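Local coordinates for protein complement factor H (Mus musculus, PDB 2YBY) that regulates the complement cascade of innate immunity, the two sushi domains of this fragment being part of a longer chain of such modules, at residues A[14-19]-A[47-52]; A[31-36]-A[57-62]; A[94-97]-A[101-104]; A[90-95]-A[114-119]. The protein carries 1 engineered substitution. One frame throughout, in Å; residues are numbered along the deposited sequence.

Contact 1: A[14-19]-A[47-52]; sequences RLYYEE and YSWDYL
Tyr16 CG lies anti to its carbonyl carbon (chi1 -76°), which swings the phenol across to Trp49, whose own CG sits between backbone N and carbonyl carbon (chi1 68°). In this sushi domain the two residues flank the three-stranded antiparallel sheet 13-15, 32-37, 50-55, and they meet over its central strand. Trp49 offers its methylene rather than its indole: CB stands at the edge of the phenol ring, 3.8 Å from Tyr16 OH and 3.9 Å from Tyr16 CE2. The two side chains cross at about a right angle. A tyrosine suits position 16 because its long phenol crosses the strand beside Ser34 and Lys36. The indole of Trp49 leads away and suits its own place by laying CZ3 on one face of the Tyr51 ring. Leucines suit the buried side, where Tyr35 and Trp59 lie near; there the contact is a single methyl pair, Leu15 CD2 to Leu52 CD2 at 4.3 Å.

Contact 2: A[31-36]-A[57-62]; sequences NKYSYK and QGWEPE
Tyr33 and Trp59 make the close part of this contact. The six-membered end of the indole reaches the CD2-CE2 side of the phenol, with Trp59 CH2 3.7 Å from Tyr33 CD2 and Trp59 CZ3 4.0 Å from the same carbon. Tyr33 CE2 lies near the indole plane at its edge, while the two side chains as a whole cross obliquely. The indole leaves beside the backbone N of Trp59 (chi1 -67°), which carries the ring back from the chain's corner toward strand 32-37. A tryptophan suits this place because it covers Leu52 and Cys54 with its carbon surface and still gives its NE1 proton to Glu6 O.

The looser part lies toward Pro61, which is partly exposed and follows a cis peptide bond. Tyr35 and Pro61 approach from opposite directions, and the touch is longer, Tyr35 OH standing 4.0 Å from both Pro61 CG and Pro61 CD. That hydroxyl is held by Pro64 O instead, so a tyrosine can be buried here without leaving its polar end unpaired. A tryptophan shortly after the third cysteine, packed against the sheet beside a disulfide, here Cys5-Cys54, is the hallmark of the sushi (complement control protein) fold.

Contact 3: A[94-97]-A[101-104]; sequences VQCY and SLQN. With EDO (1,2-ethanediol), chain B.
The end of the second sushi domain is pinned by the disulfide Cys96-Cys122, and this contact packs a neighbouring bend of the chain against the Cys96 half of it. Cys96 SG rests 3.7 Å from Ser101 CA and 4.1 Å from Leu102 CG, so the sulfur lies on both the backbone and the side chain of the bend. Cysteine suits the spot twice over, as covalent link and as compact apolar surface. Leu102 divides its branches: CD2 keeps to the sulfur, whereas CD1 comes 4.0 Å from Val94 CB, the two side chains crossing at about a right angle. Val94 and Leu102 are buried and both touch Met109 of strand 108-112, a place for branched aliphatic residues. Ser101 shapes the bend itself, its OG accepting from Gln103 N at 3.0 Å in an ST turn, and Asp107 OD1 takes the N-H of Leu102.

In 94-97, Gln95 bends at chi2 (80°) to bring its amide back over the chain, where NE2 gives a 3.2 Å bond to Cys96 O. A 1,2-ethanediol, probably from the crystallisation liquor, accepts from Gln95 N through O1 at 3.0 Å, with an almost straight N-H...O angle of 178°.

Contact 4: A[90-95]-A[114-119]; sequences QSLKVQ and NGWSPP. With EDO (1,2-ethanediol), chain B.
Leu92 overlaps the six-membered end of the Trp116 indole with one methyl: CD2 lies 3.4 Å from Trp116 CH2 and 3.8 Å from Trp116 CZ3, a close approach for two carbon groups. The methyl comes in obliquely, and the side chains cross at about a right angle. Leu92 reaches the ring because its first torsion tucks CG in among the main-chain atoms (chi1 79°), which turns the branched end toward Trp116. The indole, by contrast, sets off from the N side of its own backbone (chi1 -72°) and so heads for strand 91-93. The main chain comes near the ring more distantly, with Gln90 O 4.4 Å from Trp116 CZ3.

Strands 91-93 and 115-117 are the outer members of a three-stranded antiparallel sheet in this second sushi repeat, with 108-112 between them, so the leucine and the tryptophan meet across the middle strand. The tryptophan is the one expected late in such a domain; its broad surface also covers Met109, Cys111, Cys69 and Phe71, while NE1 is bonded to Val70 O. A leucine suits the place opposite, its branched apolar end resting on Trp116 with one methyl and also touching Phe71. Past Leu92, the 1,2-ethanediol donates from O2 to Lys93 O at 2.8 Å.

How the contacts relate
From the N terminus, contact 1 brings 47-52 back to 14-19, and contact 2 begins inside that loop, at 31-36, but ends beyond it, at 57-62; the two therefore cross. Their centres lie about 9 Å apart, and Tyr35 N and Asp50 O make a probable hydrogen bond between them. Contact 1 joins the outer strands of the first domain's sheet across its middle strand, and contact 2 ties that middle strand to the loop after 50-55. After both, in the second domain, contact 4 starts at 90-95 and contact 3 at 94-97, sharing Val94 and Gln95. Contact 3 closes a short loop at 101-104, within the longer span that contact 4 closes at 114-119. They meet where Leu102 CD2 lies 3.6 Å from Pro119 O.

Contact 1: A[14-19]-A[47-52]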
loop_
_atom_site.group_PDB
_atom_site.type_symbol
_atom_site.label_atom_id
_atom_site.label_comp_id
_atom_site.label_asym_id
_atom_site.label_seq_id
_atom_site.Cartn_x
_atom_site.Cartn_y
_atom_site.Cartn_z
ATOM N N ARG A 14 6.536 -8.192 6.224
ATOM C CA ARG A 14 7.705 -9.075 6.254
ATOM C C ARG A 14 7.825 -9.939 5.035
ATOM O O ARG A 14 6.849 -10.232 4.379
ATOM C CB ARG A 14 7.626 -10.017 7.480
ATOM C CG ARG A 14 6.290 -10.750 7.485
ATOM C CD ARG A 14 5.680 -10.921 8.842
ATOM N NE ARG A 14 4.943 -9.740 9.309
ATOM C CZ ARG A 14 5.410 -8.778 10.115
ATOM N NH1 ARG A 14 6.667 -8.811 10.554
ATOM N NH2 ARG A 14 4.624 -7.771 10.477
ATOM N N LEU A 15 9.024 -10.418 4.773
ATOM C CA LEU A 15 9.216 -11.438 3.757
ATOM C C LEU A 15 8.430 -12.694 4.130
ATOM O O LEU A 15 8.298 -13.056 5.323
ATOM C CB LEU A 15 10.697 -11.884 3.705
ATOM C CG LEU A 15 11.756 -10.888 3.264
ATOM C CD1 LEU A 15 13.040 -11.599 2.835
ATOM C CD2 LEU A 15 11.283 -10.003 2.196
ATOM N N TYR A 16 7.978 -13.417 3.100
ATOM C CA TYR A 16 7.471 -14.756 3.293
ATOM C C TYR A 16 8.713 -15.629 3.570
ATOM O O TYR A 16 9.823 -15.298 3.151
ATOM C CB TYR A 16 6.789 -15.303 2.044
ATOM C CG TYR A 16 5.402 -14.756 1.778
ATOM C CD1 TYR A 16 4.271 -15.393 2.277
ATOM C CD2 TYR A 16 5.214 -13.656 0.951
ATOM C CE1 TYR A 16 2.995 -14.898 2.024
ATOM C CE2 TYR A 16 3.941 -13.188 0.647
ATOM C CZ TYR A 16 2.831 -13.838 1.148
ATOM O OH TYR A 16 1.579 -13.338 0.838
ATOM N N TYR A 17 8.532 -16.726 4.303
ATOM C CA TYR A 17 9.640 -17.674 4.558
ATOM C C TYR A 17 10.843 -17.056 5.231
ATOM O O TYR A 17 11.982 -17.432 4.951
ATOM C CB TYR A 17 10.088 -18.315 3.245
ATOM C CG TYR A 17 8.923 -18.958 2.557
ATOM C CD1 TYR A 17 8.172 -19.930 3.195
ATOM C CD2 TYR A 17 8.563 -18.595 1.268
ATOM C CE1 TYR A 17 7.067 -20.504 2.582
ATOM C CE2 TYR A 17 7.479 -19.185 0.630
ATOM C CZ TYR A 17 6.727 -20.135 1.294
ATOM O OH TYR A 17 5.644 -20.722 0.692
ATOM N N GLU A 18 10.589 -16.128 6.114
ATOM C CA GLU A 18 11.629 -15.409 6.843
ATOM C C GLU A 18 12.671 -16.395 7.470
ATOM O O GLU A 18 13.882 -16.167 7.364
ATOM C CB GLU A 18 10.957 -14.548 7.924
ATOM C CG GLU A 18 11.375 -13.101 7.900
ATOM C CD GLU A 18 10.827 -12.228 9.018
ATOM O OE1 GLU A 18 10.038 -12.739 9.847
ATOM O OE2 GLU A 18 11.142 -11.013 9.032
ATOM N N GLU A 19 12.200 -17.570 8.029
ATOM C CA GLU A 19 13.127 -18.517 8.734
ATOM C C GLU A 19 13.950 -19.424 7.778
ATOM O O GLU A 19 15.088 -19.704 8.111
ATOM C CB GLU A 19 12.441 -19.320 9.849
ATOM C CG GLU A 19 11.112 -19.104 10.547
ATOM C CD GLU A 19 9.855 -18.508 9.929
ATOM O OE1 GLU A 19 9.515 -18.821 8.782
ATOM O OE2 GLU A 19 9.191 -17.696 10.585
ATOM N N TYR A 47 -1.268 -4.715 -4.799
ATOM C CA TYR A 47 -1.536 -6.141 -4.816
ATOM C C TYR A 47 -1.390 -6.726 -3.416
ATOM O O TYR A 47 -0.904 -6.040 -2.497
ATOM C CB TYR A 47 -0.632 -6.840 -5.849
ATOM C CG TYR A 47 -1.074 -6.507 -7.248
ATOM C CD1 TYR A 47 -2.263 -7.007 -7.753
ATOM C CD2 TYR A 47 -0.386 -5.583 -8.009
ATOM C CE1 TYR A 47 -2.706 -6.663 -9.018
ATOM C CE2 TYR A 47 -0.838 -5.197 -9.266
ATOM C CZ TYR A 47 -1.997 -5.755 -9.770
ATOM O OH TYR A 47 -2.446 -5.448 -11.018
ATOM N N SER A 48 -1.826 -7.959 -3.228
ATOM C CA SER A 48 -1.845 -8.595 -1.897
ATOM C C SER A 48 -0.459 -8.969 -1.388
ATOM O O SER A 48 -0.292 -9.279 -0.211
ATOM C CB SER A 48 -2.762 -9.816 -1.883
ATOM O OG SER A 48 -2.295 -10.866 -2.708
ATOM N N TRP A 49 0.515 -8.966 -2.285
ATOM C CA TRP A 49 1.907 -9.259 -1.985
ATOM C C TRP A 49 2.730 -8.642 -3.089
ATOM O O TRP A 49 2.186 -8.272 -4.137
ATOM C CB TRP A 49 2.151 -10.778 -1.902
ATOM C CG TRP A 49 2.006 -11.468 -3.213
ATOM C CD1 TRP A 49 0.840 -11.836 -3.818
ATOM C CD2 TRP A 49 3.056 -11.796 -4.126
ATOM N NE1 TRP A 49 1.095 -12.343 -5.068
ATOM C CE2 TRP A 49 2.456 -12.367 -5.270
ATOM C CE3 TRP A 49 4.446 -11.625 -4.106
ATOM C CZ2 TRP A 49 3.198 -12.716 -6.399
ATOM C CZ3 TRP A 49 5.187 -12.019 -5.205
ATOM C CH2 TRP A 49 4.564 -12.583 -6.332
ATOM N N ASP A 50 4.064 -8.539 -2.902
ATOM C CA ASP A 50 4.926 -8.044 -3.996
ATOM C C ASP A 50 6.365 -8.491 -3.726
ATOM O O ASP A 50 6.589 -9.255 -2.771
ATOM C CB ASP A 50 4.804 -6.523 -4.237
ATOM C CG ASP A 50 4.959 -6.090 -5.684
ATOM O OD1 ASP A 50 5.775 -6.720 -6.417
ATOM O OD2 ASP A 50 4.215 -5.168 -6.119
ATOM N N TYR A 51 7.311 -8.090 -4.612
ATOM C CA TYR A 51 8.718 -8.431 -4.470
ATOM C C TYR A 51 9.527 -7.275 -3.874
ATOM O O TYR A 51 9.329 -6.123 -4.240
ATOM C CB TYR A 51 9.340 -8.784 -5.810
ATOM C CG TYR A 51 8.911 -10.118 -6.356
ATOM C CD1 TYR A 51 9.256 -11.300 -5.714
ATOM C CD2 TYR A 51 8.125 -10.201 -7.495
ATOM C CE1 TYR A 51 8.871 -12.541 -6.224
ATOM C CE2 TYR A 51 7.755 -11.428 -8.029
ATOM C CZ TYR A 51 8.055 -12.595 -7.345
ATOM O OH TYR A 51 7.725 -13.824 -7.861
ATOM N N LEU A 52 10.423 -7.614 -2.956
ATOM C CA LEU A 52 11.418 -6.696 -2.401
ATOM C C LEU A 52 12.665 -7.018 -3.208
ATOM O O LEU A 52 13.046 -8.189 -3.284
ATOM C CB LEU A 52 11.651 -6.954 -0.920
ATOM C CG LEU A 52 12.349 -5.779 -0.211
ATOM C CD1 LEU A 52 11.424 -4.601 -0.020
ATOM C CD2 LEU A 52 12.945 -6.210 1.093
#

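Contact 2: A[31-36]-A[57-62]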
loop_
_atom_site.group_PDB
_atom_site.type_symbol
_atom_site.label_atom_id
_atom_site.label_comp_id
_atom_site.label_asym_id
_atom_site.label_seq_id
_atom_site.Cartn_x
_atom_site.Cartn_y
_atom_site.Cartn_z
ATOM N N ASN A 31 18.580 -10.243 -6.889
ATOM C CA ASN A 31 17.738 -11.197 -6.160
ATOM C C ASN A 31 16.466 -10.476 -5.719
ATOM O O ASN A 31 16.488 -9.286 -5.435
ATOM C CB ASN A 31 18.433 -11.747 -4.931
ATOM C CG ASN A 31 19.411 -12.846 -5.244
ATOM O OD1 ASN A 31 20.499 -12.607 -5.774
ATOM N ND2 ASN A 31 19.036 -14.080 -4.948
ATOM N N LYS A 32 15.377 -11.205 -5.617
ATOM C CA LYS A 32 14.117 -10.623 -5.156
ATOM C C LYS A 32 13.419 -11.603 -4.276
ATOM O O LYS A 32 13.635 -12.811 -4.392
ATOM C CB LYS A 32 13.238 -10.179 -6.319
ATOM C CG LYS A 32 12.752 -11.318 -7.198
ATOM C CD LYS A 32 11.967 -10.793 -8.401
ATOM C CE LYS A 32 11.268 -11.871 -9.183
ATOM N NZ LYS A 32 12.190 -12.870 -9.813
ATOM N N TYR A 33 12.583 -11.091 -3.352
ATOM C CA TYR A 33 11.913 -11.947 -2.384
ATOM C C TYR A 33 10.490 -11.504 -2.200
ATOM O O TYR A 33 10.266 -10.320 -2.056
ATOM C CB TYR A 33 12.653 -11.883 -1.033
ATOM C CG TYR A 33 14.057 -12.427 -1.145
ATOM C CD1 TYR A 33 14.288 -13.793 -1.119
ATOM C CD2 TYR A 33 15.112 -11.606 -1.522
ATOM C CE1 TYR A 33 15.558 -14.320 -1.338
ATOM C CE2 TYR A 33 16.382 -12.126 -1.775
ATOM C CZ TYR A 33 16.598 -13.486 -1.668
ATOM O OH TYR A 33 17.806 -14.062 -1.964
ATOM N N SER A 34 9.520 -12.450 -2.181
ATOM C CA SER A 34 8.139 -12.080 -1.990
ATOM C C SER A 34 7.917 -11.626 -0.560
ATOM O O SER A 34 8.546 -12.151 0.369
ATOM C CB SER A 34 7.240 -13.272 -2.333
ATOM O OG SER A 34 7.546 -14.391 -1.527
ATOM N N TYR A 35 7.009 -10.661 -0.361
ATOM C CA TYR A 35 6.669 -10.171 0.964
ATOM C C TYR A 35 5.211 -9.806 1.016
ATOM O O TYR A 35 4.565 -9.617 -0.017
ATOM C CB TYR A 35 7.555 -8.980 1.397
ATOM C CG TYR A 35 7.236 -7.667 0.714
ATOM C CD1 TYR A 35 7.821 -7.333 -0.490
ATOM C CD2 TYR A 35 6.378 -6.740 1.304
ATOM C CE1 TYR A 35 7.566 -6.107 -1.108
ATOM C CE2 TYR A 35 6.076 -5.535 0.676
ATOM C CZ TYR A 35 6.702 -5.205 -0.518
ATOM O OH TYR A 35 6.477 -4.005 -1.152
ATOM N N LYS A 36 4.709 -9.678 2.216
ATOM C CA LYS A 36 3.321 -9.298 2.451
ATOM C C LYS A 36 3.305 -8.225 3.526
ATOM O O LYS A 36 4.320 -7.990 4.199
ATOM C CB LYS A 36 2.487 -10.525 2.871
ATOM C CG LYS A 36 2.970 -11.154 4.160
ATOM C CD LYS A 36 2.124 -12.346 4.610
ATOM C CE LYS A 36 2.679 -12.962 5.879
ATOM N NZ LYS A 36 1.734 -13.940 6.484
ATOM N N GLN A 57 20.991 0.496 -5.100
ATOM C CA GLN A 57 20.651 1.477 -4.073
ATOM C C GLN A 57 20.127 0.772 -2.793
ATOM O O GLN A 57 19.655 1.435 -1.869
ATOM C CB GLN A 57 19.622 2.474 -4.649
ATOM C CG GLN A 57 20.281 3.543 -5.547
ATOM C CD GLN A 57 19.376 4.129 -6.606
ATOM O OE1 GLN A 57 18.142 4.047 -6.541
ATOM N NE2 GLN A 57 19.977 4.769 -7.606
ATOM N N GLY A 58 20.318 -0.543 -2.710
ATOM C CA GLY A 58 19.846 -1.349 -1.594
ATOM C C GLY A 58 18.448 -1.856 -1.884
ATOM O O GLY A 58 18.018 -1.881 -3.033
ATOM N N TRP A 59 17.739 -2.280 -0.849
ATOM C CA TRP A 59 16.382 -2.798 -1.031
ATOM C C TRP A 59 15.440 -1.754 -1.530
ATOM O O TRP A 59 15.502 -0.587 -1.087
ATOM C CB TRP A 59 15.852 -3.322 0.302
ATOM C CG TRP A 59 16.572 -4.529 0.782
ATOM C CD1 TRP A 59 17.377 -4.630 1.875
ATOM C CD2 TRP A 59 16.505 -5.847 0.208
ATOM N NE1 TRP A 59 17.844 -5.914 2.003
ATOM C CE2 TRP A 59 17.315 -6.683 0.994
ATOM C CE3 TRP A 59 15.854 -6.394 -0.915
ATOM C CZ2 TRP A 59 17.530 -8.015 0.681
ATOM C CZ3 TRP A 59 16.046 -7.733 -1.205
ATOM C CH2 TRP A 59 16.833 -8.538 -0.388
ATOM N N GLU A 60 14.569 -2.163 -2.463
ATOM C CA GLU A 60 13.508 -1.330 -2.990
ATOM C C GLU A 60 12.207 -2.155 -2.983
ATOM O O GLU A 60 12.229 -3.326 -3.369
ATOM C CB GLU A 60 13.807 -0.815 -4.408
ATOM C CG GLU A 60 15.024 0.098 -4.450
ATOM C CD GLU A 60 15.174 0.914 -5.716
ATOM O OE1 GLU A 60 14.701 0.461 -6.782
ATOM O OE2 GLU A 60 15.749 2.024 -5.633
ATOM N N PRO A 61 11.068 -1.556 -2.588
ATOM C CA PRO A 61 10.887 -0.156 -2.116
ATOM C C PRO A 61 11.557 0.197 -0.804
ATOM O O PRO A 61 11.823 -0.676 0.012
ATOM C CB PRO A 61 9.364 0.002 -2.060
ATOM C CG PRO A 61 8.774 -1.184 -2.801
ATOM C CD PRO A 61 9.787 -2.278 -2.649
ATOM N N GLU A 62 11.855 1.488 -0.611
ATOM C CA GLU A 62 12.453 1.959 0.639
ATOM C C GLU A 62 11.505 1.704 1.783
ATOM O O GLU A 62 11.952 1.441 2.913
ATOM C CB GLU A 62 12.726 3.466 0.606
ATOM C CG GLU A 62 13.742 3.910 -0.408
ATOM C CD GLU A 62 14.016 5.400 -0.289
ATOM O OE1 GLU A 62 13.085 6.180 0.031
ATOM O OE2 GLU A 62 15.178 5.784 -0.530
#

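Contact 3: A[94-97]-A[101-104]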
loop_
_atom_site.group_PDB
_atom_site.type_symbol
_atom_site.label_atom_id
_atom_site.label_comp_id
_atom_site.label_asym_id
_atom_site.label_seq_id
_atom_site.Cartn_x
_atom_site.Cartn_y
_atom_site.Cartn_z
ATOM N N VAL A 94 -14.995 11.245 -5.652
ATOM C CA VAL A 94 -16.206 10.548 -5.243
ATOM C C VAL A 94 -17.405 11.310 -5.817
ATOM O O VAL A 94 -17.413 12.535 -5.824
ATOM C CB VAL A 94 -16.229 10.500 -3.706
ATOM C CG1 VAL A 94 -17.515 9.921 -3.149
ATOM C CG2 VAL A 94 -15.034 9.723 -3.191
ATOM N N GLN A 95 -18.414 10.571 -6.214
ATOM C CA GLN A 95 -19.649 11.068 -6.787
ATOM C C GLN A 95 -20.699 11.137 -5.668
ATOM O O GLN A 95 -21.254 10.113 -5.306
ATOM C CB GLN A 95 -20.093 10.120 -7.929
ATOM C CG GLN A 95 -21.527 10.248 -8.418
ATOM C CD GLN A 95 -21.651 11.397 -9.350
ATOM O OE1 GLN A 95 -21.411 11.259 -10.547
ATOM N NE2 GLN A 95 -21.994 12.558 -8.814
ATOM N N CYS A 96 -20.904 12.321 -5.103
ATOM C CA CYS A 96 -21.942 12.562 -4.083
ATOM C C CYS A 96 -23.281 12.858 -4.772
ATOM O O CYS A 96 -23.296 13.268 -5.935
ATOM C CB CYS A 96 -21.546 13.709 -3.165
ATOM S SG CYS A 96 -20.093 13.371 -2.155
ATOM N N TYR A 97 -24.394 12.696 -4.034
ATOM C CA TYR A 97 -25.744 12.992 -4.566
ATOM C C TYR A 97 -26.497 14.078 -3.815
ATOM O O TYR A 97 -26.215 14.336 -2.659
ATOM C CB TYR A 97 -26.612 11.726 -4.486
ATOM C CG TYR A 97 -26.154 10.565 -5.340
ATOM C CD1 TYR A 97 -25.869 10.738 -6.691
ATOM C CD2 TYR A 97 -26.174 9.269 -4.848
ATOM C CE1 TYR A 97 -25.516 9.658 -7.499
ATOM C CE2 TYR A 97 -25.801 8.187 -5.635
ATOM C CZ TYR A 97 -25.465 8.382 -6.962
ATOM O OH TYR A 97 -25.087 7.313 -7.749
ATOM N N SER A 101 -22.014 16.647 -0.117
ATOM C CA SER A 101 -20.628 16.721 -0.590
ATOM C C SER A 101 -19.671 16.213 0.463
ATOM O O SER A 101 -20.066 15.969 1.612
ATOM C CB SER A 101 -20.260 18.159 -0.937
ATOM O OG SER A 101 -19.951 18.915 0.228
ATOM N N LEU A 102 -18.384 16.143 0.095
ATOM C CA LEU A 102 -17.325 15.792 1.034
ATOM C C LEU A 102 -16.743 17.048 1.714
ATOM O O LEU A 102 -15.815 16.919 2.520
ATOM C CB LEU A 102 -16.190 15.045 0.318
ATOM C CG LEU A 102 -16.504 13.697 -0.300
ATOM C CD1 LEU A 102 -15.210 13.028 -0.775
ATOM C CD2 LEU A 102 -17.159 12.722 0.688
ATOM N N GLN A 103 -17.253 18.267 1.376
ATOM C CA GLN A 103 -16.844 19.540 1.972
ATOM C C GLN A 103 -15.383 19.915 1.726
ATOM O O GLN A 103 -14.718 20.450 2.621
ATOM C CB GLN A 103 -17.111 19.544 3.489
ATOM C CG GLN A 103 -18.505 19.102 3.886
ATOM C CD GLN A 103 -19.546 20.177 3.669
ATOM O OE1 GLN A 103 -19.276 21.390 3.793
ATOM N NE2 GLN A 103 -20.762 19.762 3.388
ATOM N N ASN A 104 -14.875 19.650 0.529
ATOM C CA ASN A 104 -13.502 20.021 0.213
ATOM C C ASN A 104 -13.355 20.537 -1.215
ATOM O O ASN A 104 -12.266 20.453 -1.797
ATOM C CB ASN A 104 -12.551 18.866 0.521
ATOM C CG ASN A 104 -12.861 17.621 -0.282
ATOM O OD1 ASN A 104 -13.817 17.574 -1.060
ATOM N ND2 ASN A 104 -12.047 16.601 -0.119
HETATM C C1 EDO B . -17.903 6.931 -7.185
HETATM O O1 EDO B . -18.188 7.580 -5.937
HETATM C C2 EDO B . -17.037 7.801 -8.076
HETATM O O2 EDO B . -15.681 7.409 -7.883
#

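Contact 4: A[90-95]-A[114-119]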
loop_
_atom_site.group_PDB
_atom_site.type_symbol
_atom_site.label_atom_id
_atom_site.label_comp_id
_atom_site.label_asym_id
_atom_site.label_seq_id
_atom_site.Cartn_x
_atom_site.Cartn_y
_atom_site.Cartn_z
ATOM N N GLN A 90 -2.464 8.046 -3.022
ATOM C CA GLN A 90 -3.417 8.019 -4.131
ATOM C C GLN A 90 -4.717 8.724 -3.740
ATOM O O GLN A 90 -5.042 8.858 -2.564
ATOM C CB GLN A 90 -3.725 6.583 -4.588
ATOM C CG GLN A 90 -2.497 5.882 -5.185
ATOM C CD GLN A 90 -2.716 4.451 -5.551
ATOM O OE1 GLN A 90 -3.580 3.775 -5.026
ATOM N NE2 GLN A 90 -1.902 3.933 -6.444
ATOM N N SER A 91 -5.414 9.240 -4.748
ATOM C CA SER A 91 -6.684 9.930 -4.560
ATOM C C SER A 91 -7.657 9.588 -5.668
ATOM O O SER A 91 -7.277 9.090 -6.739
ATOM C CB SER A 91 -6.493 11.443 -4.447
ATOM O OG SER A 91 -5.914 12.008 -5.603
ATOM N N LEU A 92 -8.938 9.778 -5.374
ATOM C CA LEU A 92 -9.994 9.593 -6.372
ATOM C C LEU A 92 -11.111 10.590 -6.126
ATOM O O LEU A 92 -11.169 11.200 -5.059
ATOM C CB LEU A 92 -10.532 8.151 -6.479
ATOM C CG LEU A 92 -11.523 7.678 -5.429
ATOM C CD1 LEU A 92 -12.328 6.478 -5.922
ATOM C CD2 LEU A 92 -10.817 7.309 -4.167
ATOM N N LYS A 93 -11.943 10.782 -7.120
ATOM C CA LYS A 93 -13.061 11.717 -7.012
ATOM C C LYS A 93 -14.296 10.894 -6.731
ATOM O O LYS A 93 -14.602 9.935 -7.450
ATOM C CB LYS A 93 -13.261 12.539 -8.287
ATOM C CG LYS A 93 -14.206 13.712 -8.067
ATOM C CD LYS A 93 -14.405 14.467 -9.361
ATOM C CE LYS A 93 -15.387 15.608 -9.196
ATOM N NZ LYS A 93 -14.743 16.844 -8.625
ATOM N N VAL A 94 -14.995 11.245 -5.652
ATOM C CA VAL A 94 -16.206 10.548 -5.243
ATOM C C VAL A 94 -17.405 11.310 -5.817
ATOM O O VAL A 94 -17.413 12.535 -5.824
ATOM C CB VAL A 94 -16.229 10.500 -3.706
ATOM C CG1 VAL A 94 -17.515 9.921 -3.149
ATOM C CG2 VAL A 94 -15.034 9.723 -3.191
ATOM N N GLN A 95 -18.414 10.571 -6.214
ATOM C CA GLN A 95 -19.649 11.068 -6.787
ATOM C C GLN A 95 -20.699 11.137 -5.668
ATOM O O GLN A 95 -21.254 10.113 -5.306
ATOM C CB GLN A 95 -20.093 10.120 -7.929
ATOM C CG GLN A 95 -21.527 10.248 -8.418
ATOM C CD GLN A 95 -21.651 11.397 -9.350
ATOM O OE1 GLN A 95 -21.411 11.259 -10.547
ATOM N NE2 GLN A 95 -21.994 12.558 -8.814
ATOM N N ASN A 114 -3.358 7.637 7.874
ATOM C CA ASN A 114 -4.469 7.220 8.737
ATOM C C ASN A 114 -5.793 6.963 7.994
ATOM O O ASN A 114 -6.867 7.175 8.551
ATOM C CB ASN A 114 -4.696 8.261 9.823
ATOM C CG ASN A 114 -3.622 8.265 10.887
ATOM O OD1 ASN A 114 -3.401 7.263 11.580
ATOM N ND2 ASN A 114 -2.949 9.391 11.072
ATOM N N GLY A 115 -5.720 6.482 6.758
ATOM C CA GLY A 115 -6.923 6.134 6.027
ATOM C C GLY A 115 -7.411 7.247 5.122
ATOM O O GLY A 115 -6.696 8.209 4.860
ATOM N N TRP A 116 -8.626 7.111 4.637
ATOM C CA TRP A 116 -9.216 8.078 3.710
ATOM C C TRP A 116 -9.435 9.428 4.375
ATOM O O TRP A 116 -9.916 9.494 5.506
ATOM C CB TRP A 116 -10.588 7.595 3.195
ATOM C CG TRP A 116 -10.549 6.443 2.224
ATOM C CD1 TRP A 116 -11.202 5.257 2.356
ATOM C CD2 TRP A 116 -9.987 6.446 0.904
ATOM N NE1 TRP A 116 -11.073 4.509 1.202
ATOM C CE2 TRP A 116 -10.303 5.200 0.311
ATOM C CE3 TRP A 116 -9.109 7.293 0.229
ATOM C CZ2 TRP A 116 -9.845 4.846 -0.968
ATOM C CZ3 TRP A 116 -8.729 6.980 -1.063
ATOM C CH2 TRP A 116 -9.079 5.754 -1.639
ATOM N N SER A 117 -9.098 10.480 3.659
ATOM C CA SER A 117 -9.410 11.845 4.121
ATOM C C SER A 117 -9.930 12.682 2.983
ATOM O O SER A 117 -9.249 12.867 1.977
ATOM C CB SER A 117 -8.236 12.550 4.765
ATOM O OG SER A 117 -8.728 13.651 5.520
ATOM N N PRO A 118 -11.142 13.211 3.165
ATOM C CA PRO A 118 -12.068 12.931 4.270
ATOM C C PRO A 118 -12.643 11.521 4.075
ATOM O O PRO A 118 -12.350 10.902 3.041
ATOM C CB PRO A 118 -13.134 14.005 4.092
ATOM C CG PRO A 118 -13.189 14.227 2.650
ATOM C CD PRO A 118 -11.788 14.018 2.120
ATOM N N PRO A 119 -13.438 10.988 5.007
ATOM C CA PRO A 119 -14.049 9.675 4.795
ATOM C C PRO A 119 -15.087 9.676 3.668
ATOM O O PRO A 119 -15.642 10.736 3.323
ATOM C CB PRO A 119 -14.751 9.391 6.132
ATOM C CG PRO A 119 -14.143 10.309 7.106
ATOM C CD PRO A 119 -13.872 11.544 6.301
HETATM C C1 EDO B . -17.903 6.931 -7.185
HETATM O O1 EDO B . -18.188 7.580 -5.937
HETATM C C2 EDO B . -17.037 7.801 -8.076
HETATM O O2 EDO B . -15.681 7.409 -7.883
#